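Local atomic coordinates of type II restriction enzyme NlaIV (PDB entry 6QM2), a protein that recognises the double-stranded DNA sequence 5'-GGNNCC-3' and cleaves it after the third base, giving blunt ends. Residues Q11-L16 with L143-V148; T71-D76 with K108-E113; R86-V91 with P118-V123. One frame throughout, in Å; residues are numbered along the deposited sequence.

Interaction 1: Q11-L16 with L143-V148; sequences QIFDKL and LWLKKV
Phe13 lies against Leu143, Leu145 and the backbone of Trp144, and it is the main side chain that 11-16 gives to 143-148. Its CG stands anti to the backbone N (chi1 179°), which carries the ring out from the helix and across the strand. The ring and the leucine side chains run past each other in opposite directions. Over one ring face sits Leu145 CB, 4.0 Å from the ring centroid of Phe13. The approach is only 18° off the ring normal, so this is a CH-pi contact. Leu145 N lies over a face as well. Leu143 O comes to the ring edge, near the plane, with Phe13 CE1 3.7 Å from Leu143 O. The same side of the ring reaches a branch of Leu143, Phe13 CD1 being 3.8 Å from Leu143 CD2. At the root of the ring, Phe13 CB is 3.9 Å from Leu145 CD2. One helical turn on, Leu16 adds a lighter contact. Its CB is 4.2 Å from Leu143 CD2, so that methyl touches both helix residues. Leu16 also touches Leu54 and Trp57 of helix 44-60 and Leu126 of strand 124-132. Trp144 points its side chain away from the helix, where it meets Trp177 and Tyr178. The helix and strand segments run nearly antiparallel, at 168°, with their axes 9.2 Å apart at the closest point. The arrangement is a helix-on-sheet layer: an N-terminal helix packed on a mixed-sheet strand that is outermost within this chain, consistent with the alpha/beta core of the PD-(D/E)XK nucleases.

Interaction 2: T71-D76 with K108-E113; sequences TQMPPD and KMYSDE. With NA (sodium ion), chain B.
Met73 reaches from its loop to helix 107-116 and meets Met109, Tyr110 and Glu113 there. The loop contains Pro75-Asp76, which fits the PD of the PD-(D/E)XK nuclease motif. The close part of the contact is made by the end of the Met73 side chain. Its chain bends at chi2 (59°), and the terminal methyl lands on the helix surface. Met73 CE is 3.6 Å from Tyr110 CD1 and 3.7 Å from Glu113 CB. Met73 SD faces the methyl of the other methionine, 3.8 Å from Met109 CE. The two methionine side chains pass each other in opposite directions. Pro74 CG comes more loosely to the edge of the Tyr110 ring, near its plane. Met73, Pro74 and Tyr110 are all buried.

The other side is looser and open to solvent. Gln72 is exposed, and its CB lies 4.2 Å from Met109 CE. The contact is mainly apolar; Glu113 OE2 is the polar atom that comes alongside Met73 CG.

Behind the packing, the loop folds round a sodium ion. A cis peptide bond precedes Pro75. Met73 O and Pro75 O bind the metal, and Ser68 OG and Asn70 O complete its protein ligands. The fifth ligand is a water, 2.5 Å from the sodium ion; this water donates a hydrogen bond to Asp76 OD1 at 2.9 Å.

Interaction 3: R86-V91 with P118-V123; sequences RELLEV and PYMLDV. With K (potassium ion), chain C.
Leu88 packs against Val123, Met120 and Tyr119 at the start of strand 88-95. Its CB is 3.8 Å from Val123 CG2, and the two side chains cross at about a right angle. Leu88 CD1 lies 4.0 Å from Met120 SD and comes to the edge of the Tyr119 ring. The other Val123 branch, CG1, is anti to the backbone N (chi1 171°) and lies over the strand, 3.9 Å from Glu90 CB. Further out, Arg86 NH1 approaches obliquely at the root of the Tyr119 ring, 3.7 Å from Tyr119 CB, rather than stacking on it.

A water joins the backbones: it accepts from Leu88 N at 2.9 Å and donates to Asp122 O at 3.1 Å. The 3-10 turn 118-121 positions Tyr119 and Met120. Glu90 probably supplies the acidic position of the PD-(D/E)XK motif. Its OE2 is a long 3.3 Å from a potassium ion, which Ile104 O also binds.

Tyr227 makes a cation-pi contact with Arg86. Strand 88-95 runs parallel to strand 124-132, with Leu88 and Glu90 both hydrogen-bonded, backbone to backbone, with Asp124. The chain between these two strands includes strand 105-106 and helix 107-116, and helix 215-227 touches the turn.

Interaction 3 is the most buried contact; interactions 1 and 2 are only partly buried. Interactions 1 and 3 reach the same mixed sheet, at strand 138-147, outermost within this chain, and at inner strand 88-95. A weak, long ion pair between Lys147 and Asp122 joins them. Interactions 2 and 3 are more closely tied. Asp76 N and OD2 probably hydrogen-bond to Leu89 O and Val91 N, which would help set the loop beside the strand, where Asp76 and Glu90, the likely active-site acids, lie close. Interaction 1 rests on an aromatic ring and leucines, interaction 2 on methionines next to a sodium site. Interaction 3 adds a water bridge between backbones and a potassium ion.

Interaction 1: Q11-L16 with L143-V148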
loop_
_atom_site.group_PDB
_atom_site.type_symbol
_atom_site.label_atom_id
_atom_site.label_comp_id
_atom_site.label_asym_id
_atom_site.label_seq_id
_atom_site.Cartn_x
_atom_site.Cartn_y
_atom_site.Cartn_z
ATOM N N GLN A 11 -11.654 -19.843 -22.730
ATOM C CA GLN A 11 -12.266 -18.861 -23.630
ATOM C C GLN A 11 -11.896 -17.434 -23.210
ATOM O O GLN A 11 -11.622 -16.592 -24.065
ATOM C CB GLN A 11 -13.792 -19.025 -23.682
ATOM C CG GLN A 11 -14.266 -20.243 -24.468
ATOM C CD GLN A 11 -15.764 -20.496 -24.339
ATOM O OE1 GLN A 11 -16.337 -20.431 -23.248
ATOM N NE2 GLN A 11 -16.406 -20.799 -25.461
ATOM N N ILE A 12 -11.882 -17.179 -21.898
ATOM C CA ILE A 12 -11.458 -15.881 -21.343
ATOM C C ILE A 12 -9.975 -15.623 -21.628
ATOM O O ILE A 12 -9.605 -14.519 -22.026
ATOM C CB ILE A 12 -11.739 -15.783 -19.821
ATOM C CG1 ILE A 12 -13.250 -15.752 -19.565
ATOM C CG2 ILE A 12 -11.101 -14.535 -19.215
ATOM C CD1 ILE A 12 -13.644 -16.034 -18.130
ATOM N N PHE A 13 -9.141 -16.639 -21.414
ATOM C CA PHE A 13 -7.713 -16.568 -21.735
ATOM C C PHE A 13 -7.508 -16.204 -23.205
ATOM O O PHE A 13 -6.833 -15.222 -23.513
ATOM C CB PHE A 13 -7.025 -17.901 -21.405
ATOM C CG PHE A 13 -5.552 -17.937 -21.735
ATOM C CD1 PHE A 13 -4.659 -17.073 -21.107
ATOM C CD2 PHE A 13 -5.050 -18.856 -22.658
ATOM C CE1 PHE A 13 -3.302 -17.113 -21.404
ATOM C CE2 PHE A 13 -3.693 -18.902 -22.956
ATOM C CZ PHE A 13 -2.818 -18.029 -22.328
ATOM N N ASP A 14 -8.123 -16.981 -24.096
ATOM C CA ASP A 14 -8.001 -16.764 -25.545
ATOM C C ASP A 14 -8.607 -15.436 -26.002
ATOM O O ASP A 14 -8.072 -14.802 -26.915
ATOM C CB ASP A 14 -8.638 -17.917 -26.337
ATOM C CG ASP A 14 -7.852 -19.219 -26.229
ATOM O OD1 ASP A 14 -6.603 -19.191 -26.313
ATOM O OD2 ASP A 14 -8.494 -20.280 -26.080
ATOM N N LYS A 15 -9.708 -15.017 -25.376
ATOM C CA LYS A 15 -10.348 -13.747 -25.728
ATOM C C LYS A 15 -9.435 -12.566 -25.395
ATOM O O LYS A 15 -9.219 -11.697 -26.240
ATOM C CB LYS A 15 -11.712 -13.589 -25.043
ATOM C CG LYS A 15 -12.511 -12.404 -25.565
ATOM C CD LYS A 15 -13.968 -12.415 -25.122
ATOM C CE LYS A 15 -14.788 -11.449 -25.968
ATOM N NZ LYS A 15 -16.026 -10.978 -25.293
ATOM N N LEU A 16 -8.890 -12.549 -24.178
ATOM C CA LEU A 16 -7.913 -11.524 -23.773
ATOM C C LEU A 16 -6.697 -11.479 -24.699
ATOM O O LEU A 16 -6.195 -10.405 -25.027
ATOM C CB LEU A 16 -7.432 -11.758 -22.336
ATOM C CG LEU A 16 -8.429 -11.492 -21.207
ATOM C CD1 LEU A 16 -7.893 -12.059 -19.901
ATOM C CD2 LEU A 16 -8.729 -10.006 -21.068
ATOM N N LEU A 143 1.053 -13.489 -20.282
ATOM C CA LEU A 143 -0.206 -13.983 -19.719
ATOM C C LEU A 143 -0.201 -15.507 -19.764
ATOM O O LEU A 143 0.212 -16.100 -20.763
ATOM C CB LEU A 143 -1.409 -13.431 -20.489
ATOM C CG LEU A 143 -2.782 -13.630 -19.828
ATOM C CD1 LEU A 143 -2.949 -12.725 -18.615
ATOM C CD2 LEU A 143 -3.915 -13.380 -20.812
ATOM N N TRP A 144 -0.651 -16.131 -18.675
ATOM C CA TRP A 144 -0.717 -17.589 -18.570
ATOM C C TRP A 144 -2.067 -18.050 -18.035
ATOM O O TRP A 144 -2.722 -17.329 -17.278
ATOM C CB TRP A 144 0.354 -18.114 -17.615
ATOM C CG TRP A 144 1.775 -17.907 -18.035
ATOM C CD1 TRP A 144 2.510 -18.703 -18.866
ATOM C CD2 TRP A 144 2.652 -16.863 -17.597
ATOM N NE1 TRP A 144 3.788 -18.211 -18.985
ATOM C CE2 TRP A 144 3.903 -17.081 -18.219
ATOM C CE3 TRP A 144 2.502 -15.758 -16.747
ATOM C CZ2 TRP A 144 4.998 -16.235 -18.017
ATOM C CZ3 TRP A 144 3.593 -14.916 -16.545
ATOM C CH2 TRP A 144 4.825 -15.161 -17.176
ATOM N N LEU A 145 -2.463 -19.256 -18.444
ATOM C CA LEU A 145 -3.560 -19.996 -17.819
ATOM C C LEU A 145 -2.997 -21.346 -17.397
ATOM O O LEU A 145 -2.648 -22.168 -18.247
ATOM C CB LEU A 145 -4.735 -20.176 -18.784
ATOM C CG LEU A 145 -6.028 -20.723 -18.160
ATOM C CD1 LEU A 145 -6.671 -19.703 -17.227
ATOM C CD2 LEU A 145 -7.007 -21.141 -19.242
ATOM N N LYS A 146 -2.885 -21.556 -16.087
ATOM C CA LYS A 146 -2.229 -22.744 -15.537
ATOM C C LYS A 146 -3.036 -23.345 -14.386
ATOM O O LYS A 146 -3.870 -22.668 -13.780
ATOM C CB LYS A 146 -0.824 -22.380 -15.039
ATOM C CG LYS A 146 0.134 -21.854 -16.106
ATOM C CD LYS A 146 0.920 -22.976 -16.771
ATOM C CE LYS A 146 1.386 -22.586 -18.165
ATOM N NZ LYS A 146 2.224 -23.654 -18.771
ATOM N N LYS A 147 -2.786 -24.624 -14.106
ATOM C CA LYS A 147 -3.297 -25.294 -12.901
ATOM C C LYS A 147 -2.319 -25.076 -11.748
ATOM O O LYS A 147 -1.159 -24.735 -11.975
ATOM C CB LYS A 147 -3.497 -26.801 -13.143
ATOM C CG LYS A 147 -4.901 -27.201 -13.580
ATOM C CD LYS A 147 -5.290 -26.614 -14.930
ATOM C CE LYS A 147 -6.636 -27.149 -15.404
ATOM N NZ LYS A 147 -7.764 -26.804 -14.495
ATOM N N VAL A 148 -2.786 -25.283 -10.516
ATOM C CA VAL A 148 -1.942 -25.116 -9.313
ATOM C C VAL A 148 -0.685 -25.998 -9.340
ATOM O O VAL A 148 0.378 -25.572 -8.901
ATOM C CB VAL A 148 -2.737 -25.355 -7.993
ATOM C CG1 VAL A 148 -3.136 -26.820 -7.814
ATOM C CG2 VAL A 148 -1.946 -24.866 -6.786
#

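Interaction 2: T71-D76 with K108-E113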
loop_
_atom_site.group_PDB
_atom_site.type_symbol
_atom_site.label_atom_id
_atom_site.label_comp_id
_atom_site.label_asym_id
_atom_site.label_seq_id
_atom_site.Cartn_x
_atom_site.Cartn_y
_atom_site.Cartn_z
ATOM N N THR A 71 -10.999 -13.987 0.654
ATOM C CA THR A 71 -9.735 -13.611 -0.004
ATOM C C THR A 71 -8.592 -14.613 0.229
ATOM O O THR A 71 -7.668 -14.692 -0.586
ATOM C CB THR A 71 -9.259 -12.219 0.452
ATOM O OG1 THR A 71 -9.173 -12.188 1.882
ATOM C CG2 THR A 71 -10.219 -11.139 -0.030
ATOM N N GLN A 72 -8.657 -15.368 1.328
ATOM C CA GLN A 72 -7.575 -16.285 1.727
ATOM C C GLN A 72 -7.489 -17.589 0.922
ATOM O O GLN A 72 -6.417 -18.197 0.854
ATOM C CB GLN A 72 -7.692 -16.635 3.213
ATOM C CG GLN A 72 -7.638 -15.428 4.140
ATOM C CD GLN A 72 -7.015 -15.753 5.484
ATOM O OE1 GLN A 72 -5.815 -16.004 5.572
ATOM N NE2 GLN A 72 -7.825 -15.742 6.536
ATOM N N MET A 73 -8.600 -18.007 0.316
ATOM C CA MET A 73 -8.693 -19.290 -0.391
ATOM C C MET A 73 -9.081 -19.063 -1.850
ATOM O O MET A 73 -9.745 -18.070 -2.146
ATOM C CB MET A 73 -9.766 -20.148 0.298
ATOM C CG MET A 73 -9.370 -21.589 0.538
ATOM S SD MET A 73 -7.893 -21.670 1.566
ATOM C CE MET A 73 -7.204 -23.195 0.967
ATOM N N PRO A 74 -8.678 -19.964 -2.774
ATOM C CA PRO A 74 -9.242 -19.855 -4.127
ATOM C C PRO A 74 -10.725 -20.269 -4.168
ATOM O O PRO A 74 -11.196 -20.940 -3.242
ATOM C CB PRO A 74 -8.373 -20.817 -4.949
ATOM C CG PRO A 74 -7.855 -21.803 -3.960
ATOM C CD PRO A 74 -7.643 -21.014 -2.700
ATOM N N PRO A 75 -11.471 -19.856 -5.213
ATOM C CA PRO A 75 -11.102 -19.034 -6.363
ATOM C C PRO A 75 -11.424 -17.554 -6.135
ATOM O O PRO A 75 -11.819 -17.176 -5.031
ATOM C CB PRO A 75 -11.995 -19.602 -7.465
ATOM C CG PRO A 75 -13.250 -19.975 -6.742
ATOM C CD PRO A 75 -12.889 -20.253 -5.301
ATOM N N ASP A 76 -11.226 -16.733 -7.161
ATOM C CA ASP A 76 -11.646 -15.330 -7.143
ATOM C C ASP A 76 -12.994 -15.171 -7.836
ATOM O O ASP A 76 -13.862 -14.442 -7.347
ATOM C CB ASP A 76 -10.598 -14.434 -7.819
ATOM C CG ASP A 76 -9.285 -14.371 -7.045
ATOM O OD1 ASP A 76 -9.320 -14.261 -5.799
ATOM O OD2 ASP A 76 -8.212 -14.417 -7.690
ATOM N N LYS A 108 -1.901 -25.019 5.846
ATOM C CA LYS A 108 -2.818 -25.704 6.765
ATOM C C LYS A 108 -4.243 -25.649 6.231
ATOM O O LYS A 108 -4.932 -26.664 6.215
ATOM C CB LYS A 108 -2.755 -25.141 8.190
ATOM C CG LYS A 108 -3.822 -25.721 9.124
ATOM C CD LYS A 108 -3.344 -25.922 10.557
ATOM C CE LYS A 108 -2.833 -24.638 11.198
ATOM N NZ LYS A 108 -2.604 -24.799 12.663
ATOM N N MET A 109 -4.667 -24.469 5.788
ATOM C CA MET A 109 -6.007 -24.295 5.229
ATOM C C MET A 109 -6.215 -25.114 3.958
ATOM O O MET A 109 -7.269 -25.727 3.784
ATOM C CB MET A 109 -6.292 -22.819 4.937
ATOM C CG MET A 109 -6.564 -21.978 6.173
ATOM S SD MET A 109 -6.832 -20.251 5.731
ATOM C CE MET A 109 -8.515 -20.300 5.109
ATOM N N TYR A 110 -5.206 -25.125 3.090
ATOM C CA TYR A 110 -5.287 -25.777 1.774
ATOM C C TYR A 110 -5.262 -27.293 1.851
ATOM O O TYR A 110 -5.964 -27.944 1.089
ATOM C CB TYR A 110 -4.167 -25.264 0.864
ATOM C CG TYR A 110 -4.311 -25.602 -0.603
ATOM C CD1 TYR A 110 -5.007 -24.759 -1.465
ATOM C CD2 TYR A 110 -3.718 -26.744 -1.140
ATOM C CE1 TYR A 110 -5.129 -25.052 -2.817
ATOM C CE2 TYR A 110 -3.828 -27.044 -2.490
ATOM C CZ TYR A 110 -4.535 -26.196 -3.324
ATOM O OH TYR A 110 -4.652 -26.490 -4.659
ATOM N N SER A 111 -4.467 -27.849 2.763
ATOM C CA SER A 111 -4.458 -29.296 2.986
ATOM C C SER A 111 -5.824 -29.812 3.474
ATOM O O SER A 111 -6.241 -30.901 3.076
ATOM C CB SER A 111 -3.329 -29.711 3.945
ATOM O OG SER A 111 -3.359 -28.973 5.152
ATOM N N ASP A 112 -6.511 -29.032 4.313
ATOM C CA ASP A 112 -7.873 -29.365 4.769
ATOM C C ASP A 112 -8.910 -29.135 3.680
ATOM O O ASP A 112 -9.818 -29.943 3.509
ATOM C CB ASP A 112 -8.273 -28.548 6.009
ATOM C CG ASP A 112 -7.491 -28.937 7.257
ATOM O OD1 ASP A 112 -6.839 -30.005 7.273
ATOM O OD2 ASP A 112 -7.535 -28.165 8.238
ATOM N N GLU A 113 -8.774 -28.019 2.969
ATOM C CA GLU A 113 -9.708 -27.624 1.912
ATOM C C GLU A 113 -9.842 -28.692 0.829
ATOM O O GLU A 113 -10.957 -29.029 0.445
ATOM C CB GLU A 113 -9.253 -26.295 1.285
ATOM C CG GLU A 113 -10.094 -25.751 0.125
ATOM C CD GLU A 113 -11.277 -24.909 0.562
ATOM O OE1 GLU A 113 -11.794 -25.115 1.685
ATOM O OE2 GLU A 113 -11.688 -24.038 -0.237
HETATM NA NA NA B . -11.444 -16.894 -2.589
HETATM O O HOH W 1 -11.016 -14.576 -3.483
#

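Interaction 3: R86-V91 with P118-V123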
loop_
_atom_site.group_PDB
_atom_site.type_symbol
_atom_site.label_atom_id
_atom_site.label_comp_id
_atom_site.label_asym_id
_atom_site.label_seq_id
_atom_site.Cartn_x
_atom_site.Cartn_y
_atom_site.Cartn_z
ATOM N N ARG A 86 -17.253 -26.099 -10.306
ATOM C CA ARG A 86 -16.573 -26.191 -11.601
ATOM C C ARG A 86 -16.436 -24.801 -12.205
ATOM O O ARG A 86 -17.119 -23.866 -11.785
ATOM C CB ARG A 86 -17.354 -27.092 -12.571
ATOM C CG ARG A 86 -17.625 -28.512 -12.080
ATOM C CD ARG A 86 -16.346 -29.328 -12.006
ATOM N NE ARG A 86 -16.555 -30.739 -11.663
ATOM C CZ ARG A 86 -16.848 -31.213 -10.447
ATOM N NH1 ARG A 86 -17.018 -30.401 -9.403
ATOM N NH2 ARG A 86 -16.988 -32.527 -10.271
ATOM N N GLU A 87 -15.551 -24.683 -13.193
ATOM C CA GLU A 87 -15.300 -23.425 -13.908
ATOM C C GLU A 87 -14.866 -22.306 -12.941
ATOM O O GLU A 87 -15.426 -21.204 -12.941
ATOM C CB GLU A 87 -16.530 -23.016 -14.746
ATOM C CG GLU A 87 -17.192 -24.143 -15.547
ATOM C CD GLU A 87 -16.235 -24.895 -16.462
ATOM O OE1 GLU A 87 -15.361 -24.252 -17.076
ATOM O OE2 GLU A 87 -16.363 -26.136 -16.578
ATOM N N LEU A 88 -13.857 -22.615 -12.124
ATOM C CA LEU A 88 -13.360 -21.723 -11.067
ATOM C C LEU A 88 -12.088 -21.000 -11.520
ATOM O O LEU A 88 -11.167 -21.636 -12.039
ATOM C CB LEU A 88 -13.073 -22.525 -9.798
ATOM C CG LEU A 88 -14.197 -23.438 -9.298
ATOM C CD1 LEU A 88 -13.774 -24.190 -8.047
ATOM C CD2 LEU A 88 -15.456 -22.635 -9.033
ATOM N N LEU A 89 -12.038 -19.683 -11.302
ATOM C CA LEU A 89 -10.946 -18.837 -11.792
ATOM C C LEU A 89 -10.261 -18.071 -10.655
ATOM O O LEU A 89 -10.926 -17.379 -9.881
ATOM C CB LEU A 89 -11.490 -17.847 -12.822
ATOM C CG LEU A 89 -10.487 -16.929 -13.533
ATOM C CD1 LEU A 89 -9.440 -17.734 -14.291
ATOM C CD2 LEU A 89 -11.218 -15.974 -14.464
ATOM N N GLU A 90 -8.936 -18.207 -10.567
ATOM C CA GLU A 90 -8.093 -17.409 -9.669
ATOM C C GLU A 90 -7.248 -16.474 -10.538
ATOM O O GLU A 90 -6.610 -16.925 -11.492
ATOM C CB GLU A 90 -7.186 -18.325 -8.831
ATOM C CG GLU A 90 -6.283 -17.619 -7.814
ATOM C CD GLU A 90 -6.974 -17.206 -6.523
ATOM O OE1 GLU A 90 -8.194 -17.416 -6.380
ATOM O OE2 GLU A 90 -6.279 -16.664 -5.631
ATOM N N VAL A 91 -7.251 -15.180 -10.209
ATOM C CA VAL A 91 -6.404 -14.197 -10.888
ATOM C C VAL A 91 -5.178 -13.902 -10.032
ATOM O O VAL A 91 -5.305 -13.634 -8.835
ATOM C CB VAL A 91 -7.145 -12.875 -11.159
ATOM C CG1 VAL A 91 -6.237 -11.886 -11.892
ATOM C CG2 VAL A 91 -8.411 -13.138 -11.959
ATOM N N PRO A 118 -12.148 -31.313 -3.165
ATOM C CA PRO A 118 -11.095 -31.702 -4.126
ATOM C C PRO A 118 -11.145 -30.980 -5.466
ATOM O O PRO A 118 -10.115 -30.817 -6.114
ATOM C CB PRO A 118 -11.349 -33.197 -4.349
ATOM C CG PRO A 118 -12.112 -33.643 -3.160
ATOM C CD PRO A 118 -12.945 -32.476 -2.736
ATOM N N TYR A 119 -12.339 -30.577 -5.881
ATOM C CA TYR A 119 -12.516 -29.753 -7.082
ATOM C C TYR A 119 -11.734 -28.420 -7.104
ATOM O O TYR A 119 -11.566 -27.826 -8.178
ATOM C CB TYR A 119 -14.006 -29.502 -7.364
ATOM C CG TYR A 119 -14.798 -28.890 -6.220
ATOM C CD1 TYR A 119 -14.851 -27.512 -6.037
ATOM C CD2 TYR A 119 -15.518 -29.695 -5.333
ATOM C CE1 TYR A 119 -15.584 -26.953 -4.994
ATOM C CE2 TYR A 119 -16.248 -29.145 -4.288
ATOM C CZ TYR A 119 -16.283 -27.776 -4.127
ATOM O OH TYR A 119 -17.010 -27.232 -3.101
ATOM N N MET A 120 -11.264 -27.958 -5.942
ATOM C CA MET A 120 -10.341 -26.815 -5.881
ATOM C C MET A 120 -9.011 -27.052 -6.607
ATOM O O MET A 120 -8.398 -26.103 -7.091
ATOM C CB MET A 120 -10.071 -26.407 -4.428
ATOM C CG MET A 120 -11.265 -25.796 -3.714
ATOM S SD MET A 120 -11.909 -24.333 -4.555
ATOM C CE MET A 120 -13.299 -23.915 -3.502
ATOM N N LEU A 121 -8.581 -28.306 -6.707
ATOM C CA LEU A 121 -7.362 -28.646 -7.452
ATOM C C LEU A 121 -7.463 -28.402 -8.964
ATOM O O LEU A 121 -6.434 -28.356 -9.643
ATOM C CB LEU A 121 -6.970 -30.104 -7.207
ATOM C CG LEU A 121 -6.607 -30.464 -5.765
ATOM C CD1 LEU A 121 -6.669 -31.965 -5.525
ATOM C CD2 LEU A 121 -5.233 -29.922 -5.409
ATOM N N ASP A 122 -8.686 -28.270 -9.486
ATOM C CA ASP A 122 -8.911 -27.984 -10.903
ATOM C C ASP A 122 -9.206 -26.502 -11.157
ATOM O O ASP A 122 -9.677 -26.156 -12.242
ATOM C CB ASP A 122 -10.064 -28.852 -11.440
ATOM C CG ASP A 122 -9.922 -29.180 -12.926
ATOM O OD1 ASP A 122 -8.929 -29.839 -13.293
ATOM O OD2 ASP A 122 -10.806 -28.792 -13.726
ATOM N N VAL A 123 -8.926 -25.629 -10.182
ATOM C CA VAL A 123 -9.048 -24.177 -10.385
ATOM C C VAL A 123 -8.034 -23.728 -11.435
ATOM O O VAL A 123 -6.889 -24.193 -11.437
ATOM C CB VAL A 123 -8.817 -23.377 -9.080
ATOM C CG1 VAL A 123 -8.728 -21.876 -9.355
ATOM C CG2 VAL A 123 -9.923 -23.656 -8.067
HETATM K K K C . -5.294 -17.013 -2.490
HETATM O O HOH W 2 -13.746 -26.999 -14.210
HETATM O O HOH W 3 -12.585 -25.144 -11.632
HETATM O O HOH W 4 -3.091 -16.740 -0.291
#